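Local structure of malonyl CoA-acyl carrier protein transacylase (Bartonella henselae, 3QAT) at residues A[7-13]-A[91-97]; A[79-83]-A[309-313]. The protein probably transfers the malonyl group from malonyl-CoA to acyl carrier protein, the step that supplies malonyl units for fatty acid biosynthesis. All blocks are in the same frame, centred on the assembly; numbering follows the deposited sequence.

Contact 1. Residues A[7-13]-A[91-97]; sequences AAFTFPG and VKFVAGH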
loop_
_atom_site.group_PDB
_atom_site.type_symbol
_atom_site.label_atom_id
_atom_site.label_comp_id
_atom_site.label_asym_id
_atom_site.label_seq_id
_atom_site.Cartn_x
_atom_site.Cartn_y
_atom_site.Cartn_z
ATOM N N ALA A 7 -19.335 -1.295 -3.396
ATOM C CA ALA A 7 -18.175 -1.790 -2.657
ATOM C C ALA A 7 -16.905 -1.334 -3.342
ATOM O O ALA A 7 -16.859 -1.140 -4.564
ATOM C CB ALA A 7 -18.203 -3.315 -2.614
ATOM N N ALA A 8 -15.870 -1.146 -2.530
ATOM C CA ALA A 8 -14.531 -0.927 -3.052
ATOM C C ALA A 8 -13.617 -1.950 -2.415
ATOM O O ALA A 8 -13.832 -2.364 -1.262
ATOM C CB ALA A 8 -14.052 0.485 -2.744
ATOM N N PHE A 9 -12.608 -2.371 -3.174
ATOM C CA PHE A 9 -11.550 -3.238 -2.611
ATOM C C PHE A 9 -10.304 -2.377 -2.375
ATOM O O PHE A 9 -9.820 -1.683 -3.293
ATOM C CB PHE A 9 -11.201 -4.354 -3.613
ATOM C CG PHE A 9 -12.124 -5.548 -3.588
ATOM C CD1 PHE A 9 -13.364 -5.531 -2.908
ATOM C CD2 PHE A 9 -11.746 -6.715 -4.264
ATOM C CE1 PHE A 9 -14.189 -6.657 -2.910
ATOM C CE2 PHE A 9 -12.574 -7.844 -4.289
ATOM C CZ PHE A 9 -13.801 -7.821 -3.603
ATOM N N THR A 10 -9.739 -2.473 -1.168
ATOM C CA THR A 10 -8.526 -1.727 -0.819
ATOM C C THR A 10 -7.442 -2.724 -0.435
ATOM O O THR A 10 -7.738 -3.793 0.120
ATOM C CB THR A 10 -8.743 -0.710 0.331
ATOM O OG1 THR A 10 -9.115 -1.392 1.532
ATOM C CG2 THR A 10 -9.848 0.314 -0.037
ATOM N N PHE A 11 -6.196 -2.382 -0.764
ATOM C CA PHE A 11 -5.083 -3.328 -0.641
ATOM C C PHE A 11 -4.002 -2.760 0.243
ATOM O O PHE A 11 -3.511 -1.655 -0.001
ATOM C CB PHE A 11 -4.549 -3.626 -2.066
ATOM C CG PHE A 11 -5.546 -4.371 -2.926
ATOM C CD1 PHE A 11 -6.595 -3.691 -3.572
ATOM C CD2 PHE A 11 -5.476 -5.753 -3.047
ATOM C CE1 PHE A 11 -7.530 -4.404 -4.365
ATOM C CE2 PHE A 11 -6.402 -6.476 -3.815
ATOM C CZ PHE A 11 -7.437 -5.799 -4.478
ATOM N N PRO A 12 -3.627 -3.501 1.294
ATOM C CA PRO A 12 -2.688 -2.964 2.262
ATOM C C PRO A 12 -1.256 -2.859 1.760
ATOM O O PRO A 12 -0.867 -3.512 0.761
ATOM C CB PRO A 12 -2.789 -3.923 3.452
ATOM C CG PRO A 12 -3.307 -5.190 2.907
ATOM C CD PRO A 12 -4.144 -4.829 1.676
ATOM N N GLY A 13 -0.493 -2.025 2.463
ATOM C CA GLY A 13 0.910 -1.796 2.121
ATOM C C GLY A 13 1.857 -2.120 3.258
ATOM O O GLY A 13 1.487 -2.805 4.218
ATOM N N VAL A 91 -17.439 -4.861 -7.965
ATOM C CA VAL A 91 -16.554 -3.911 -7.285
ATOM C C VAL A 91 -16.508 -2.604 -8.066
ATOM O O VAL A 91 -16.173 -2.604 -9.257
ATOM C CB VAL A 91 -15.128 -4.502 -7.126
ATOM C CG1 VAL A 91 -14.206 -3.511 -6.411
ATOM C CG2 VAL A 91 -15.181 -5.824 -6.365
ATOM N N LYS A 92 -16.874 -1.503 -7.413
ATOM C CA LYS A 92 -16.919 -0.208 -8.074
ATOM C C LYS A 92 -15.526 0.377 -8.353
ATOM O O LYS A 92 -15.272 0.886 -9.454
ATOM C CB LYS A 92 -17.766 0.779 -7.253
ATOM C CG LYS A 92 -18.276 1.955 -8.048
ATOM C CD LYS A 92 -19.393 2.711 -7.288
ATOM C CE LYS A 92 -20.192 3.657 -8.193
ATOM N NZ LYS A 92 -19.666 5.069 -8.293
ATOM N N PHE A 93 -14.641 0.316 -7.343
ATOM C CA PHE A 93 -13.311 0.895 -7.448
ATOM C C PHE A 93 -12.302 0.022 -6.712
ATOM O O PHE A 93 -12.676 -0.706 -5.789
ATOM C CB PHE A 93 -13.251 2.275 -6.786
ATOM C CG PHE A 93 -14.306 3.250 -7.282
ATOM C CD1 PHE A 93 -14.276 3.709 -8.593
ATOM C CD2 PHE A 93 -15.303 3.704 -6.422
ATOM C CE1 PHE A 93 -15.262 4.626 -9.052
ATOM C CE2 PHE A 93 -16.276 4.618 -6.864
ATOM C CZ PHE A 93 -16.246 5.065 -8.180
ATOM N N VAL A 94 -11.042 0.136 -7.132
ATOM C CA VAL A 94 -9.909 -0.431 -6.355
ATOM C C VAL A 94 -8.964 0.664 -5.942
ATOM O O VAL A 94 -8.880 1.691 -6.605
ATOM C CB VAL A 94 -9.157 -1.568 -7.106
ATOM C CG1 VAL A 94 -10.088 -2.770 -7.322
ATOM C CG2 VAL A 94 -8.552 -1.061 -8.420
ATOM N N ALA A 95 -8.265 0.457 -4.823
ATOM C CA ALA A 95 -7.252 1.380 -4.366
ATOM C C ALA A 95 -6.305 0.611 -3.457
ATOM O O ALA A 95 -6.689 -0.399 -2.881
ATOM C CB ALA A 95 -7.891 2.538 -3.576
ATOM N N GLY A 96 -5.070 1.080 -3.340
ATOM C CA GLY A 96 -4.161 0.392 -2.404
ATOM C C GLY A 96 -3.141 1.353 -1.857
ATOM O O GLY A 96 -2.828 2.378 -2.474
ATOM N N HIS A 97 -2.629 1.013 -0.675
ATOM C CA HIS A 97 -1.711 1.913 -0.001
ATOM C C HIS A 97 -0.277 1.651 -0.491
ATOM O O HIS A 97 0.354 0.679 -0.095
ATOM C CB HIS A 97 -1.869 1.749 1.517
ATOM C CG HIS A 97 -1.386 2.925 2.299
ATOM N ND1 HIS A 97 -0.049 3.209 2.454
ATOM C CD2 HIS A 97 -2.061 3.853 3.024
ATOM C CE1 HIS A 97 0.083 4.290 3.213
ATOM N NE2 HIS A 97 -1.123 4.699 3.571
#

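Contact 2. Residues A[79-83]-A[309-313]; sequences VMEQL and IEAAL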
loop_
_atom_site.group_PDB
_atom_site.type_symbol
_atom_site.label_atom_id
_atom_site.label_comp_id
_atom_site.label_asym_id
_atom_site.label_seq_id
_atom_site.Cartn_x
_atom_site.Cartn_y
_atom_site.Cartn_z
ATOM N N VAL A 79 -8.910 -16.909 -4.728
ATOM C CA VAL A 79 -9.908 -17.738 -4.024
ATOM C C VAL A 79 -11.328 -17.180 -4.213
ATOM O O VAL A 79 -12.247 -17.929 -4.560
ATOM C CB VAL A 79 -9.568 -17.916 -2.513
ATOM C CG1 VAL A 79 -10.719 -18.636 -1.761
ATOM C CG2 VAL A 79 -8.272 -18.685 -2.342
ATOM N N MET A 80 -11.508 -15.865 -4.023
ATOM C CA MET A 80 -12.810 -15.237 -4.246
ATOM C C MET A 80 -13.323 -15.466 -5.671
ATOM O O MET A 80 -14.505 -15.799 -5.879
ATOM C CB MET A 80 -12.764 -13.731 -3.954
ATOM C CG MET A 80 -12.490 -13.422 -2.485
ATOM S SD MET A 80 -12.493 -11.630 -2.168
ATOM C CE MET A 80 -14.237 -11.236 -2.077
ATOM N N GLU A 81 -12.449 -15.283 -6.658
ATOM C CA GLU A 81 -12.827 -15.531 -8.044
ATOM C C GLU A 81 -13.234 -16.982 -8.295
ATOM O O GLU A 81 -14.222 -17.220 -9.004
ATOM C CB GLU A 81 -11.732 -15.071 -9.001
ATOM C CG GLU A 81 -11.571 -13.554 -8.965
ATOM C CD GLU A 81 -10.410 -13.087 -9.804
ATOM O OE1 GLU A 81 -9.399 -13.825 -9.929
ATOM O OE2 GLU A 81 -10.510 -11.952 -10.317
ATOM N N GLN A 82 -12.530 -17.955 -7.707
ATOM C CA GLN A 82 -12.934 -19.364 -7.904
ATOM C C GLN A 82 -14.326 -19.615 -7.325
ATOM O O GLN A 82 -15.111 -20.423 -7.858
ATOM C CB GLN A 82 -11.925 -20.355 -7.297
ATOM C CG GLN A 82 -12.334 -21.798 -7.583
ATOM C CD GLN A 82 -11.204 -22.821 -7.513
ATOM O OE1 GLN A 82 -10.025 -22.484 -7.365
ATOM N NE2 GLN A 82 -11.576 -24.102 -7.632
ATOM N N LEU A 83 -14.623 -18.906 -6.241
ATOM C CA LEU A 83 -15.920 -19.006 -5.565
ATOM C C LEU A 83 -17.016 -18.125 -6.178
ATOM O O LEU A 83 -18.110 -18.013 -5.610
ATOM C CB LEU A 83 -15.765 -18.758 -4.058
ATOM C CG LEU A 83 -14.902 -19.809 -3.350
ATOM C CD1 LEU A 83 -14.644 -19.423 -1.885
ATOM C CD2 LEU A 83 -15.475 -21.231 -3.458
ATOM N N ILE A 309 -13.675 -14.438 3.594
ATOM C CA ILE A 309 -13.980 -14.560 2.165
ATOM C C ILE A 309 -15.468 -14.904 1.957
ATOM O O ILE A 309 -16.159 -14.247 1.173
ATOM C CB ILE A 309 -13.055 -15.587 1.469
ATOM C CG1 ILE A 309 -11.647 -14.987 1.311
ATOM C CG2 ILE A 309 -13.638 -16.020 0.116
ATOM C CD1 ILE A 309 -10.566 -16.049 1.109
ATOM N N GLU A 310 -15.959 -15.891 2.684
ATOM C CA GLU A 310 -17.382 -16.262 2.597
ATOM C C GLU A 310 -18.300 -15.073 2.915
ATOM O O GLU A 310 -19.253 -14.819 2.172
ATOM C CB GLU A 310 -17.711 -17.487 3.481
ATOM C CG GLU A 310 -17.041 -18.802 3.053
ATOM C CD GLU A 310 -17.493 -19.310 1.687
ATOM O OE1 GLU A 310 -18.570 -18.899 1.195
ATOM O OE2 GLU A 310 -16.767 -20.144 1.104
ATOM N N ALA A 311 -17.979 -14.321 3.978
ATOM C CA ALA A 311 -18.775 -13.169 4.393
ATOM C C ALA A 311 -18.766 -12.078 3.326
ATOM O O ALA A 311 -19.812 -11.496 3.013
ATOM C CB ALA A 311 -18.280 -12.628 5.741
ATOM N N ALA A 312 -17.588 -11.817 2.739
ATOM C CA ALA A 312 -17.471 -10.792 1.707
ATOM C C ALA A 312 -18.301 -11.173 0.469
ATOM O O ALA A 312 -18.980 -10.321 -0.121
ATOM C CB ALA A 312 -15.980 -10.574 1.327
ATOM N N LEU A 313 -18.272 -12.450 0.097
ATOM C CA LEU A 313 -19.038 -12.902 -1.063
ATOM C C LEU A 313 -20.554 -12.718 -0.844
ATOM O O LEU A 313 -21.273 -12.345 -1.770
ATOM C CB LEU A 313 -18.716 -14.362 -1.384
ATOM C CG LEU A 313 -17.293 -14.594 -1.889
ATOM C CD1 LEU A 313 -16.942 -16.067 -1.875
ATOM C CD2 LEU A 313 -17.075 -13.993 -3.294
#

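Contact 1. Residues A[7-13]-A[91-97]
Phe-9 and Val-94, Thr-10 and Ala-95, and Phe-11 and Gly-96 pair in parallel between neighbouring strands of the acyltransferase core sheet, the segment axes 4.5 Å apart at closest and inclined by 15°. Ala-7, Phe-9 and Phe-11 bond to 91-97, while Ala-8 and Thr-10 bond to strand 275-281 on the other side. Lys-92 N reaches Ala-7 O, Phe-9 N donates to Phe-93 O (3.1 Å) and Phe-9 O accepts from Ala-95 N; Phe-11 N then donates to Ala-95 O in that carbonyl's plane, with a bent N-H...O angle of 132°. The last bond, His-97 N to Phe-11 O, is 2.9 Å long and runs past the strand end into the turn. Ala-95 O also receives the CA-H of Thr-10, at a CA to O distance of 3.1 Å.

Phe-9, Phe-11 and Val-94 project from one face, toward helices 62-82 and 100-107. There Val-91 CG2 sits over the centre of the Phe-9 ring, 3.6 Å from its centroid, a CH-pi contact. Thr-10 and Ala-95 occupy the other face, against helix 263-272, and Thr-10 OG1 bonds to Phe-279 O on the adjoining strand. The path from Gly-96 through His-97 into helix 100-107 fits the GxSxG nucleophile elbow expected of this family; the His-97 side chain turns off to bond through NE2 with Asn-168 OD1. With CG anti to its carbonyl carbon (chi1 -66°), Phe-11 sets its ring edge toward strand 93-96, leaving CD1 3.4 Å from Ala-95 O, in the plane of the ring.

Contact 2. Residues A[79-83]-A[309-313]
Chi1 of -65° sets Met-80 CG anti to its carbonyl carbon, against Ile-309 CG2, and an extended chi2 carries the sulfur outward; the bend at chi3 (80°) then turns CE toward Ala-312 and Leu-313. On the partner helix, Ile-309 holds CG2 anti to its backbone N, where it lies 3.9 Å from Met-80 CG.

This is apolar helix-to-helix packing, with no hydrogen bond across it. The nearest CA pair, Met-80 with Ile-309, is 6.6 Å apart, and the two branches of Ile-309 divide the work: CD1 reaches Val-79 CG1 at 3.9 Å, the two side chains crossing at about a right angle, while CG2 also touches Leu-83 CD1. Met-80 CE rests 3.9 Å from Ala-312 CB and is also near Leu-313 CD2. One turn on from Ile-309, Leu-313 CD1 packs against Leu-83 CB at 3.7 Å, the two side chains again crossing at about a right angle. Toward solvent, Glu-310 bends at chi2 and brings OE2 to 3.7 Å from Leu-83 CD1, a van der Waals approach at the exposed margin.

The contact joins the C-terminal end of helix 62-82 to helix 306-316. Val-303 of strand 299-303 lies against Met-80, Ile-309 and Ala-312, Leu-85 touches Met-80 and Leu-313, and helix 30-43 covers Val-79 through Ala-31 and Ala-32.

Overall arrangement
Contact 1 belongs to the interior, its centre about 10 Å from that of the chain, whereas contact 2, centred at about 22 Å, is more peripheral yet still largely buried, with Leu-83 and Glu-310 at its exposed margin. Their chemistry differs: five backbone hydrogen bonds join the segments of the first, three of them within the paired strands, while the second relies on aliphatic side chains. They bury 501 and 317 Å². Helix 62-82 connects them: it covers the Phe-9 and Phe-11 face of the sheet and its C-terminal end supplies 79-83. The contacts, with centres about 16 Å apart, touch where Phe-9 CZ comes within 3.8 Å of Met-80 CE. Strand 299-303, at the far edge of the same sheet, adjoins contact 2.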